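Local coordinates for glutamine synthetase (Streptomyces coelicolor, PDB 4BAX), which belongs to the glutamine synthetase family and forms a ten-chain assembly in which every subunit couples a beta-grasp domain to a larger catalytic domain, at residues Pro66-Gly71 / Arg201-Arg206; Ala157-Cys162 / Leu167-Ile172; Glu175-Gln180 / Lys220-Asp225; Trp181-Gly186 / Asp195-Ala200. All blocks are in the same frame, centred on the assembly; numbering follows the deposited sequence.

Contact 1: residues Pro66-Gly71 / Arg201-Arg206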
loop_
_atom_site.group_PDB
_atom_site.type_symbol
_atom_site.label_atom_id
_atom_site.label_comp_id
_atom_site.label_asym_id
_atom_site.label_seq_id
_atom_site.Cartn_x
_atom_site.Cartn_y
_atom_site.Cartn_z
ATOM N N PRO A 66 0.753 31.682 31.471
ATOM C CA PRO A 66 0.708 31.889 30.022
ATOM C C PRO A 66 0.394 30.618 29.250
ATOM O O PRO A 66 0.792 29.536 29.675
ATOM C CB PRO A 66 2.133 32.352 29.704
ATOM C CG PRO A 66 2.661 32.908 30.996
ATOM C CD PRO A 66 2.072 32.022 32.040
ATOM N N ASP A 67 -0.325 30.767 28.135
ATOM C CA ASP A 67 -0.568 29.682 27.192
ATOM C C ASP A 67 0.616 29.626 26.243
ATOM O O ASP A 67 0.752 30.468 25.366
ATOM C CB ASP A 67 -1.859 29.968 26.407
ATOM C CG ASP A 67 -2.322 28.787 25.563
ATOM O OD1 ASP A 67 -1.465 27.989 25.128
ATOM O OD2 ASP A 67 -3.542 28.661 25.319
ATOM N N PRO A 68 1.475 28.610 26.418
ATOM C CA PRO A 68 2.725 28.398 25.666
ATOM C C PRO A 68 2.506 27.972 24.210
ATOM O O PRO A 68 3.366 28.193 23.339
ATOM C CB PRO A 68 3.410 27.281 26.460
ATOM C CG PRO A 68 2.272 26.499 27.048
ATOM C CD PRO A 68 1.221 27.527 27.388
ATOM N N ILE A 69 1.387 27.302 23.967
ATOM C CA ILE A 69 1.022 26.876 22.622
ATOM C C ILE A 69 0.459 28.010 21.762
ATOM O O ILE A 69 0.893 28.250 20.635
ATOM C CB ILE A 69 0.045 25.695 22.672
ATOM C CG1 ILE A 69 0.736 24.523 23.373
ATOM C CG2 ILE A 69 -0.380 25.311 21.281
ATOM C CD1 ILE A 69 -0.153 23.371 23.628
ATOM N N ARG A 70 -0.539 28.690 22.304
ATOM C CA ARG A 70 -1.122 29.824 21.622
ATOM C C ARG A 70 -0.166 31.010 21.567
ATOM O O ARG A 70 -0.134 31.736 20.573
ATOM C CB ARG A 70 -2.433 30.226 22.285
ATOM C CG ARG A 70 -3.635 29.571 21.659
ATOM C CD ARG A 70 -4.801 29.593 22.607
ATOM N NE ARG A 70 -5.956 28.917 22.038
ATOM C CZ ARG A 70 -7.070 28.675 22.722
ATOM N NH1 ARG A 70 -7.173 29.054 23.997
ATOM N NH2 ARG A 70 -8.078 28.050 22.126
ATOM N N GLY A 71 0.599 31.204 22.641
ATOM C CA GLY A 71 1.552 32.294 22.688
ATOM C C GLY A 71 0.911 33.648 22.952
ATOM O O GLY A 71 -0.259 33.731 23.344
ATOM N N ARG A 201 0.150 18.112 33.077
ATOM C CA ARG A 201 -0.508 16.962 32.450
ATOM C C ARG A 201 -1.314 17.439 31.254
ATOM O O ARG A 201 -1.270 16.855 30.162
ATOM C CB ARG A 201 -1.439 16.236 33.426
ATOM C CG ARG A 201 -0.743 15.243 34.359
ATOM C CD ARG A 201 -1.526 15.104 35.684
ATOM N NE ARG A 201 -0.982 14.062 36.559
ATOM C CZ ARG A 201 -1.702 13.256 37.346
ATOM N NH1 ARG A 201 -3.032 13.355 37.403
ATOM N NH2 ARG A 201 -1.079 12.343 38.097
ATOM N N TRP A 202 -2.057 18.513 31.465
ATOM C CA TRP A 202 -2.892 19.018 30.403
ATOM C C TRP A 202 -1.994 19.409 29.225
ATOM O O TRP A 202 -2.336 19.151 28.064
ATOM C CB TRP A 202 -3.763 20.199 30.880
ATOM C CG TRP A 202 -4.693 20.690 29.805
ATOM C CD1 TRP A 202 -5.971 20.246 29.569
ATOM C CD2 TRP A 202 -4.428 21.701 28.807
ATOM N NE1 TRP A 202 -6.511 20.914 28.483
ATOM C CE2 TRP A 202 -5.590 21.815 28.007
ATOM C CE3 TRP A 202 -3.326 22.509 28.510
ATOM C CZ2 TRP A 202 -5.680 22.714 26.944
ATOM C CZ3 TRP A 202 -3.423 23.393 27.454
ATOM C CH2 TRP A 202 -4.592 23.491 26.685
ATOM N N LEU A 203 -0.835 19.992 29.524
ATOM C CA LEU A 203 0.112 20.387 28.489
ATOM C C LEU A 203 0.707 19.178 27.743
ATOM O O LEU A 203 1.008 19.274 26.537
ATOM C CB LEU A 203 1.216 21.245 29.090
ATOM C CG LEU A 203 0.865 22.709 29.362
ATOM C CD1 LEU A 203 1.985 23.365 30.173
ATOM C CD2 LEU A 203 0.639 23.478 28.068
ATOM N N LEU A 204 0.900 18.056 28.440
ATOM C CA LEU A 204 1.444 16.864 27.783
ATOM C C LEU A 204 0.483 16.279 26.742
ATOM O O LEU A 204 0.849 16.108 25.569
ATOM C CB LEU A 204 1.830 15.808 28.821
ATOM C CG LEU A 204 2.356 14.493 28.203
ATOM C CD1 LEU A 204 3.735 14.613 27.502
ATOM C CD2 LEU A 204 2.370 13.387 29.262
ATOM N N TYR A 205 -0.766 16.072 27.157
ATOM C CA TYR A 205 -1.789 15.524 26.280
ATOM C C TYR A 205 -1.969 16.435 25.104
ATOM O O TYR A 205 -2.039 16.009 23.958
ATOM C CB TYR A 205 -3.121 15.468 27.005
ATOM C CG TYR A 205 -3.214 14.537 28.175
ATOM C CD1 TYR A 205 -2.811 13.207 28.091
ATOM C CD2 TYR A 205 -3.757 14.987 29.374
ATOM C CE1 TYR A 205 -2.937 12.362 29.198
ATOM C CE2 TYR A 205 -3.880 14.161 30.463
ATOM C CZ TYR A 205 -3.478 12.858 30.380
ATOM O OH TYR A 205 -3.619 12.065 31.499
ATOM N N ARG A 206 -2.060 17.710 25.427
ATOM C CA ARG A 206 -2.305 18.725 24.430
ATOM C C ARG A 206 -1.134 18.907 23.446
ATOM O O ARG A 206 -1.349 18.941 22.232
ATOM C CB ARG A 206 -2.712 20.026 25.111
ATOM C CG ARG A 206 -2.794 21.239 24.233
ATOM C CD ARG A 206 -3.996 21.241 23.347
ATOM N NE ARG A 206 -4.026 22.431 22.508
ATOM C CZ ARG A 206 -3.335 22.560 21.379
ATOM N NH1 ARG A 206 -2.542 21.572 20.961
ATOM N NH2 ARG A 206 -3.426 23.686 20.671
#
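Pro-68 and Ile-69 rest on Leu-203 and Arg-206 in a small, largely apolar loop-to-helix contact, made where the turn between strands 56-66 and 75-82 of the beta-grasp domain meets helix 190-210 of the catalytic domain. Two side-chain pairs carry it. The ring of Pro-68 offers CG to the CD2 branch of Leu-203, 3.6 Å away; a proline here stiffens the turn and supplies a compact aliphatic surface. Ile-69 has the larger share. Its CG1 stands anti to the carbonyl carbon (chi1 -61°), and the chain extends from there to bring CD1 to Arg-206, while CG2 lies 3.5 Å from NH2 of Arg-206. The first torsion of Arg-206 carries its methylene CG to Ile-69 CD1, at 3.4 Å, and the bend at chi2 (74°) then turns the rest of the chain so that the same CD1 lies over the centre of one guanidinium face. Arginine suits the place: its flat face accepts a methyl group while NH1 makes a long, weak ion pair with Asp-210. The turn is braced from within by an Asx motif, in which Asp-67 OD1 takes the N-H of Arg-70 at 3.1 Å and nearly straight (174°), the donor lying above the carboxylate plane. Gly-71 N adds a backbone bond of 2.8 Å to Asp-67 O, at a positive phi that glycine adopts easily. Around this junction, Asn-161 of helix 152-164 touches Pro-68 and Ile-69, Leu-76 of strand 75-82 packs on Pro-68 and Trp-202, and Val-144 of a second subunit meets Arg-206.

Contact 2: residues Ala157-Cys162 / Leu167-Ile172; sequences AHLENC and LGISGI
Cys-162 and Leu-159, one helical turn apart on helix 152-164, bury more surface here than the other residues, against Leu-167, Ile-169 and Ile-172 of the chain that turns back as strand 169-174. Leu-159 works as a fork. With CG anti to its own N (chi1 168°), it spreads both methyls toward the strand: CD1 sits between two CG2 methyls, 3.7 Å from that of Ile-169 and 3.8 Å from that of Ile-172, while CD2 lies against the CG1-CD1 arm of Ile-172, 3.9 Å from its CD1. Beta-branching suits Ile-172, which can touch both leucine methyls at once. Cys-162, smaller, lets the chain come closer: its CB is 3.8 Å from Ile-169 CG1, and its SG faces Leu-167 CD1 at 4.1 Å while also lying over one face of the His-158 ring, toward the rim. Leu-167 is held by its backbone as well, its N donating to Cys-162 O at 3.0 Å and 160°, which ties the last part of the helix to the start of the return. Gly-168 then centres an inverse gamma turn. Ile-169 and Ile-172 can both face the helix although three residues apart, because Ser-170 and Gly-171 both bond to Gln-184 of the next strand, as in a classic beta bulge. Beyond Ile-172 the sheet runs on into a strand of a third subunit. Helix and strand are antiparallel, 172° between their directions and 10.2 Å between their axes: a helix-loop-strand return packed on the mixed, largely antiparallel sheet of the catalytic domain.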
loop_
_atom_site.group_PDB
_atom_site.type_symbol
_atom_site.label_atom_id
_atom_site.label_comp_id
_atom_site.label_asym_id
_atom_site.label_seq_id
_atom_site.Cartn_x
_atom_site.Cartn_y
_atom_site.Cartn_z
ATOM N N ALA A 157 9.048 19.266 23.253
ATOM C CA ALA A 157 8.044 20.310 23.053
ATOM C C ALA A 157 7.290 20.597 24.358
ATOM O O ALA A 157 7.049 21.766 24.721
ATOM C CB ALA A 157 7.091 19.911 21.956
ATOM N N HIS A 158 6.968 19.534 25.083
ATOM C CA HIS A 158 6.286 19.645 26.359
ATOM C C HIS A 158 7.133 20.327 27.451
ATOM O O HIS A 158 6.636 21.194 28.196
ATOM C CB HIS A 158 5.843 18.275 26.807
ATOM C CG HIS A 158 5.321 18.233 28.206
ATOM N ND1 HIS A 158 6.026 17.666 29.245
ATOM C CD2 HIS A 158 4.163 18.691 28.733
ATOM C CE1 HIS A 158 5.317 17.764 30.353
ATOM N NE2 HIS A 158 4.183 18.381 30.071
ATOM N N LEU A 159 8.415 19.973 27.528
ATOM C CA LEU A 159 9.273 20.594 28.533
ATOM C C LEU A 159 9.413 22.102 28.282
ATOM O O LEU A 159 9.286 22.911 29.218
ATOM C CB LEU A 159 10.634 19.902 28.599
ATOM C CG LEU A 159 11.723 20.608 29.398
ATOM C CD1 LEU A 159 11.430 20.528 30.890
ATOM C CD2 LEU A 159 13.067 19.997 29.083
ATOM N N GLU A 160 9.657 22.474 27.024
ATOM C CA GLU A 160 9.754 23.882 26.656
ATOM C C GLU A 160 8.417 24.588 26.919
ATOM O O GLU A 160 8.376 25.697 27.439
ATOM C CB GLU A 160 10.185 24.034 25.193
ATOM C CG GLU A 160 10.377 25.490 24.716
ATOM C CD GLU A 160 11.524 26.227 25.458
ATOM O OE1 GLU A 160 12.184 25.629 26.337
ATOM O OE2 GLU A 160 11.771 27.420 25.169
ATOM N N ASN A 161 7.319 23.889 26.648
ATOM C CA ASN A 161 5.999 24.437 26.908
ATOM C C ASN A 161 5.742 24.666 28.403
ATOM O O ASN A 161 5.187 25.705 28.775
ATOM C CB ASN A 161 4.931 23.521 26.312
ATOM C CG ASN A 161 4.727 23.770 24.824
ATOM O OD1 ASN A 161 5.116 24.818 24.312
ATOM N ND2 ASN A 161 4.114 22.814 24.127
ATOM N N CYS A 162 6.161 23.727 29.251
ATOM C CA CYS A 162 5.994 23.846 30.706
ATOM C C CYS A 162 6.801 25.050 31.261
ATOM O O CYS A 162 6.329 25.810 32.130
ATOM C CB CYS A 162 6.423 22.549 31.401
ATOM S SG CYS A 162 5.209 21.157 31.223
ATOM N N LEU A 167 6.122 26.757 34.935
ATOM C CA LEU A 167 6.003 25.678 35.908
ATOM C C LEU A 167 7.340 25.238 36.499
ATOM O O LEU A 167 8.388 25.359 35.849
ATOM C CB LEU A 167 5.292 24.498 35.291
ATOM C CG LEU A 167 4.000 24.833 34.565
ATOM C CD1 LEU A 167 3.369 23.498 34.075
ATOM C CD2 LEU A 167 3.085 25.611 35.508
ATOM N N GLY A 168 7.319 24.772 37.745
ATOM C CA GLY A 168 8.555 24.395 38.409
ATOM C C GLY A 168 8.969 22.985 38.035
ATOM O O GLY A 168 8.738 22.014 38.769
ATOM N N ILE A 169 9.584 22.873 36.865
ATOM C CA ILE A 169 10.063 21.594 36.401
ATOM C C ILE A 169 11.534 21.526 36.756
ATOM O O ILE A 169 12.287 22.440 36.420
ATOM C CB ILE A 169 9.917 21.475 34.880
ATOM C CG1 ILE A 169 8.486 21.823 34.455
ATOM C CG2 ILE A 169 10.318 20.083 34.419
ATOM C CD1 ILE A 169 7.459 20.858 34.995
ATOM N N SER A 170 11.956 20.446 37.412
ATOM C CA SER A 170 13.363 20.347 37.806
ATOM C C SER A 170 14.164 19.499 36.854
ATOM O O SER A 170 15.395 19.671 36.753
ATOM C CB SER A 170 13.516 19.815 39.235
ATOM O OG SER A 170 12.638 18.730 39.471
ATOM N N GLY A 171 13.472 18.587 36.168
ATOM C CA GLY A 171 14.120 17.698 35.219
ATOM C C GLY A 171 13.157 16.829 34.439
ATOM O O GLY A 171 11.956 16.761 34.745
ATOM N N ILE A 172 13.690 16.202 33.397
ATOM C CA ILE A 172 12.987 15.172 32.655
ATOM C C ILE A 172 13.996 14.074 32.332
ATOM O O ILE A 172 15.208 14.337 32.253
ATOM C CB ILE A 172 12.355 15.708 31.325
ATOM C CG1 ILE A 172 13.433 16.305 30.418
ATOM C CG2 ILE A 172 11.299 16.775 31.592
ATOM C CD1 ILE A 172 13.164 16.095 28.951
#

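Contact 3: residues Glu175-Gln180 / Lys220-Asp225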
loop_
_atom_site.group_PDB
_atom_site.type_symbol
_atom_site.label_atom_id
_atom_site.label_comp_id
_atom_site.label_asym_id
_atom_site.label_seq_id
_atom_site.Cartn_x
_atom_site.Cartn_y
_atom_site.Cartn_z
ATOM N N GLU A 175 12.484 6.807 30.653
ATOM C CA GLU A 175 12.345 5.743 31.654
ATOM C C GLU A 175 12.675 4.337 31.147
ATOM O O GLU A 175 13.083 4.161 30.001
ATOM C CB GLU A 175 10.971 5.780 32.317
ATOM C CG GLU A 175 10.932 6.618 33.602
ATOM C CD GLU A 175 11.830 6.039 34.713
ATOM O OE1 GLU A 175 11.851 4.794 34.878
ATOM O OE2 GLU A 175 12.472 6.828 35.455
ATOM N N VAL A 176 12.522 3.352 32.030
ATOM C CA VAL A 176 12.936 1.971 31.787
ATOM C C VAL A 176 12.195 1.283 30.622
ATOM O O VAL A 176 12.801 0.573 29.826
ATOM C CB VAL A 176 12.796 1.120 33.083
ATOM C CG1 VAL A 176 13.085 -0.373 32.791
ATOM C CG2 VAL A 176 13.716 1.659 34.178
ATOM N N MET A 177 10.889 1.505 30.529
ATOM C CA MET A 177 10.094 1.006 29.416
ATOM C C MET A 177 10.226 1.889 28.173
ATOM O O MET A 177 10.294 3.114 28.268
ATOM C CB MET A 177 8.631 0.903 29.836
ATOM C CG MET A 177 7.790 0.091 28.857
ATOM S SD MET A 177 6.036 0.127 29.257
ATOM C CE MET A 177 5.299 0.053 27.643
ATOM N N PRO A 178 10.273 1.264 26.988
ATOM C CA PRO A 178 10.348 2.071 25.768
ATOM C C PRO A 178 9.140 2.979 25.573
ATOM O O PRO A 178 8.001 2.512 25.674
ATOM C CB PRO A 178 10.403 1.010 24.651
ATOM C CG PRO A 178 9.982 -0.266 25.283
ATOM C CD PRO A 178 10.398 -0.176 26.704
ATOM N N GLY A 179 9.400 4.245 25.255
ATOM C CA GLY A 179 8.354 5.235 25.124
ATOM C C GLY A 179 7.832 5.713 26.460
ATOM O O GLY A 179 6.820 6.429 26.498
ATOM N N GLN A 180 8.522 5.339 27.542
ATOM C CA GLN A 180 8.157 5.785 28.881
ATOM C C GLN A 180 9.096 6.882 29.315
ATOM O O GLN A 180 10.321 6.785 29.146
ATOM C CB GLN A 180 8.205 4.621 29.872
ATOM C CG GLN A 180 7.366 4.804 31.141
ATOM C CD GLN A 180 7.331 3.553 32.008
ATOM O OE1 GLN A 180 8.344 3.141 32.588
ATOM N NE2 GLN A 180 6.153 2.939 32.100
ATOM N N LYS A 220 0.145 0.380 34.716
ATOM C CA LYS A 220 0.751 -0.777 34.076
ATOM C C LYS A 220 0.260 -0.929 32.625
ATOM O O LYS A 220 -0.517 -1.832 32.319
ATOM C CB LYS A 220 0.431 -2.045 34.893
ATOM C CG LYS A 220 1.243 -3.301 34.551
ATOM C CD LYS A 220 2.630 -3.258 35.178
ATOM C CE LYS A 220 3.354 -4.604 35.041
ATOM N NZ LYS A 220 4.845 -4.480 35.128
ATOM N N PRO A 221 0.743 -0.068 31.720
ATOM C CA PRO A 221 0.286 -0.010 30.328
ATOM C C PRO A 221 0.507 -1.327 29.553
ATOM O O PRO A 221 -0.330 -1.700 28.729
ATOM C CB PRO A 221 1.109 1.150 29.742
ATOM C CG PRO A 221 2.287 1.257 30.612
ATOM C CD PRO A 221 1.807 0.910 31.982
ATOM N N VAL A 222 1.601 -2.032 29.830
ATOM C CA VAL A 222 1.781 -3.370 29.264
ATOM C C VAL A 222 1.940 -4.387 30.396
ATOM O O VAL A 222 2.776 -4.210 31.291
ATOM C CB VAL A 222 3.022 -3.435 28.334
ATOM C CG1 VAL A 222 3.174 -4.825 27.727
ATOM C CG2 VAL A 222 2.934 -2.382 27.228
ATOM N N LYS A 223 1.181 -5.479 30.334
ATOM C CA LYS A 223 1.269 -6.490 31.388
ATOM C C LYS A 223 2.584 -7.271 31.305
ATOM O O LYS A 223 3.189 -7.387 30.236
ATOM C CB LYS A 223 0.064 -7.438 31.389
ATOM C CG LYS A 223 0.242 -8.630 30.446
ATOM C CD LYS A 223 -1.052 -9.055 29.743
ATOM C CE LYS A 223 -0.764 -10.148 28.691
ATOM N NZ LYS A 223 -2.018 -10.728 28.122
ATOM N N GLY A 224 3.050 -7.759 32.448
ATOM C CA GLY A 224 4.291 -8.500 32.471
ATOM C C GLY A 224 5.456 -7.816 33.152
ATOM O O GLY A 224 5.282 -7.029 34.077
ATOM N N ASP A 225 6.650 -8.065 32.641
ATOM C CA ASP A 225 7.849 -7.554 33.282
ATOM C C ASP A 225 8.160 -6.143 32.824
ATOM O O ASP A 225 9.137 -5.539 33.268
ATOM C CB ASP A 225 9.032 -8.472 32.995
ATOM C CG ASP A 225 8.977 -9.745 33.815
ATOM O OD1 ASP A 225 8.375 -9.715 34.919
ATOM O OD2 ASP A 225 9.572 -10.758 33.382
#
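Met-177 reaches Pro-221 and Val-222 by running straight out from the backbone, CG anti to the N (chi1 -167°) and chi2 also extended, before a bend at chi3 turns the methyl aside. It does so from a type II beta turn, Met-177 to Gln-180, at the end of the beta hairpin of strands 169-174 and 180-188. Pro-178 and Gly-179 suit the two central positions, the glycine taking the positive phi that a type II turn requires, and Gln-180 N closes the turn on Met-177 O at 2.9 Å. Along the methionine, SD slides past the Pro-221 ring, 4.1 Å from its CG, and CE touches CG2 of Val-222. A flexible, unbranched side chain can follow both neighbours in the opposing loop, whose proline and valine offer rigid aliphatic surfaces. Gln-180 comes to the margin of this patch near Pro-221, yet its amide is engaged by the oxygens of Asn-227 and Thr-118, to which NE2 donates. The opposing loop is pinned by its own lysine: Lys-220 folds back so that NZ donates both to Trp-226 O and, at 2.8 Å, to Gly-224 O.

Contact 4: residues Trp181-Gly186 / Asp195-Ala200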
loop_
_atom_site.group_PDB
_atom_site.type_symbol
_atom_site.label_atom_id
_atom_site.label_comp_id
_atom_site.label_asym_id
_atom_site.label_seq_id
_atom_site.Cartn_x
_atom_site.Cartn_y
_atom_site.Cartn_z
ATOM N N TRP A 181 8.496 7.916 29.905
ATOM C CA TRP A 181 9.218 9.127 30.251
ATOM C C TRP A 181 8.801 9.646 31.617
ATOM O O TRP A 181 7.766 9.232 32.176
ATOM C CB TRP A 181 8.967 10.204 29.193
ATOM C CG TRP A 181 9.525 9.893 27.840
ATOM C CD1 TRP A 181 8.922 9.162 26.861
ATOM C CD2 TRP A 181 10.794 10.293 27.316
ATOM N NE1 TRP A 181 9.732 9.089 25.753
ATOM C CE2 TRP A 181 10.887 9.779 26.008
ATOM C CE3 TRP A 181 11.857 11.046 27.820
ATOM C CZ2 TRP A 181 12.000 9.990 25.201
ATOM C CZ3 TRP A 181 12.965 11.255 27.009
ATOM C CH2 TRP A 181 13.023 10.734 25.716
ATOM N N GLU A 182 9.621 10.561 32.134
ATOM C CA GLU A 182 9.361 11.209 33.409
ATOM C C GLU A 182 9.710 12.687 33.376
ATOM O O GLU A 182 10.654 13.091 32.699
ATOM C CB GLU A 182 10.157 10.525 34.512
ATOM C CG GLU A 182 9.824 10.981 35.912
ATOM C CD GLU A 182 10.823 10.440 36.934
ATOM O OE1 GLU A 182 10.778 9.208 37.211
ATOM O OE2 GLU A 182 11.655 11.229 37.448
ATOM N N PHE A 183 8.917 13.487 34.084
ATOM C CA PHE A 183 9.277 14.868 34.408
ATOM C C PHE A 183 9.045 15.115 35.898
ATOM O O PHE A 183 8.147 14.526 36.496
ATOM C CB PHE A 183 8.555 15.891 33.505
ATOM C CG PHE A 183 7.059 15.970 33.730
ATOM C CD1 PHE A 183 6.523 16.765 34.734
ATOM C CD2 PHE A 183 6.187 15.230 32.949
ATOM C CE1 PHE A 183 5.138 16.827 34.946
ATOM C CE2 PHE A 183 4.812 15.293 33.162
ATOM C CZ PHE A 183 4.294 16.100 34.161
ATOM N N GLN A 184 9.866 15.965 36.502
ATOM C CA GLN A 184 9.802 16.181 37.946
ATOM C C GLN A 184 9.297 17.586 38.247
ATOM O O GLN A 184 9.871 18.568 37.756
ATOM C CB GLN A 184 11.179 15.952 38.577
ATOM C CG GLN A 184 11.732 14.541 38.352
ATOM C CD GLN A 184 12.929 14.546 37.415
ATOM O OE1 GLN A 184 13.705 15.501 37.409
ATOM N NE2 GLN A 184 13.086 13.485 36.615
ATOM N N VAL A 185 8.250 17.680 39.066
ATOM C CA VAL A 185 7.701 18.962 39.461
ATOM C C VAL A 185 8.001 19.223 40.930
ATOM O O VAL A 185 7.693 18.398 41.800
ATOM C CB VAL A 185 6.188 19.027 39.250
ATOM C CG1 VAL A 185 5.700 20.461 39.472
ATOM C CG2 VAL A 185 5.834 18.568 37.869
ATOM N N GLY A 186 8.559 20.395 41.206
ATOM C CA GLY A 186 8.875 20.777 42.566
ATOM C C GLY A 186 10.299 21.301 42.674
ATOM O O GLY A 186 11.010 21.412 41.679
ATOM N N ASP A 195 -1.498 22.084 41.479
ATOM C CA ASP A 195 -2.023 22.918 40.412
ATOM C C ASP A 195 -1.115 22.839 39.193
ATOM O O ASP A 195 -1.610 22.675 38.069
ATOM C CB ASP A 195 -2.157 24.374 40.870
ATOM C CG ASP A 195 -3.328 24.578 41.830
ATOM O OD1 ASP A 195 -4.245 23.723 41.853
ATOM O OD2 ASP A 195 -3.336 25.587 42.575
ATOM N N GLN A 196 0.204 22.926 39.405
ATOM C CA GLN A 196 1.155 22.932 38.282
ATOM C C GLN A 196 1.196 21.583 37.547
ATOM O O GLN A 196 1.214 21.544 36.315
ATOM C CB GLN A 196 2.568 23.341 38.750
ATOM C CG GLN A 196 2.705 24.775 39.290
ATOM C CD GLN A 196 4.153 25.299 39.322
ATOM O OE1 GLN A 196 5.065 24.667 38.789
ATOM N NE2 GLN A 196 4.354 26.481 39.924
ATOM N N LEU A 197 1.111 20.493 38.309
ATOM C CA LEU A 197 1.115 19.137 37.763
ATOM C C LEU A 197 -0.100 18.865 36.857
ATOM O O LEU A 197 0.028 18.222 35.784
ATOM C CB LEU A 197 1.183 18.102 38.897
ATOM C CG LEU A 197 1.150 16.631 38.452
ATOM C CD1 LEU A 197 2.233 16.349 37.406
ATOM C CD2 LEU A 197 1.306 15.666 39.629
ATOM N N TRP A 198 -1.270 19.355 37.285
ATOM C CA TRP A 198 -2.481 19.196 36.482
ATOM C C TRP A 198 -2.347 19.938 35.165
ATOM O O TRP A 198 -2.689 19.418 34.090
ATOM C CB TRP A 198 -3.725 19.686 37.239
ATOM C CG TRP A 198 -4.373 18.601 38.034
ATOM C CD1 TRP A 198 -4.607 18.584 39.396
ATOM C CD2 TRP A 198 -4.811 17.341 37.540
ATOM N NE1 TRP A 198 -5.205 17.394 39.761
ATOM C CE2 TRP A 198 -5.337 16.612 38.641
ATOM C CE3 TRP A 198 -4.832 16.753 36.266
ATOM C CZ2 TRP A 198 -5.875 15.324 38.497
ATOM C CZ3 TRP A 198 -5.362 15.472 36.128
ATOM C CH2 TRP A 198 -5.879 14.777 37.235
ATOM N N VAL A 199 -1.777 21.129 35.258
ATOM C CA VAL A 199 -1.567 21.943 34.091
ATOM C C VAL A 199 -0.496 21.299 33.204
ATOM O O VAL A 199 -0.616 21.233 31.973
ATOM C CB VAL A 199 -1.205 23.379 34.476
ATOM C CG1 VAL A 199 -0.784 24.148 33.242
ATOM C CG2 VAL A 199 -2.392 24.059 35.166
ATOM N N ALA A 200 0.544 20.787 33.854
ATOM C CA ALA A 200 1.597 20.111 33.131
ATOM C C ALA A 200 1.071 18.832 32.425
ATOM O O ALA A 200 1.485 18.526 31.294
ATOM C CB ALA A 200 2.790 19.802 34.061
#
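Phe-183 is the large bump of this interface, and its far corner settles into a hollow on helix 190-210 between Leu-197 and Ala-200. Its chi1 of 68° places the ring between the backbone N and the carbonyl carbon and tips it toward the helix; CE1 then lies 3.8 Å from Leu-197 CD1 and 3.9 Å from Ala-200 CB, both meeting the ring obliquely. Alanine fits because a single methyl leaves room for the ring. In return Leu-197 is the helix's own bump: with CG anti to the N, it drops CD1 into the dip between Phe-183 and Val-185, 4.3 Å from CG2 of the valine. That same CG2 lies at the edge of the phenylalanine ring, in its plane, so the two strand residues form the walls of the dip that receives CD1. Val-185 CG1 also borders Gln-196, whose OE1 accepts from Gly-168 N. Strand and helix run at 150° with their axes 9.1 Å apart. Within the sheet, strand 180-188 is flanked by strands 110-121 and 169-174, while helix 152-164 lies alongside, bringing His-158 to the ring of Phe-183 and Cys-162 to Ala-200.

Overall arrangement
Contacts 2 and 4 are buried within the catalytic domain: each lays a helix against one of two neighbouring strands of the same sheet, and a probable hydrogen bond from Gly-168 to Gln-196 joins them. Contacts 1 and 3, both only partly buried, involve loops. Contact 1 shares helix 190-210 with contact 4 and touches contact 2 through Asn-161 and His-158, but joins two domains and adds a guanidinium to the apolar packing. Contact 3 has its centre about 20 Å or more from the centres of the others, where two loops meet through a methionine and hold their own shapes with polar bonds. Methyls and rings fill the interior; internally bonded turns mark the periphery.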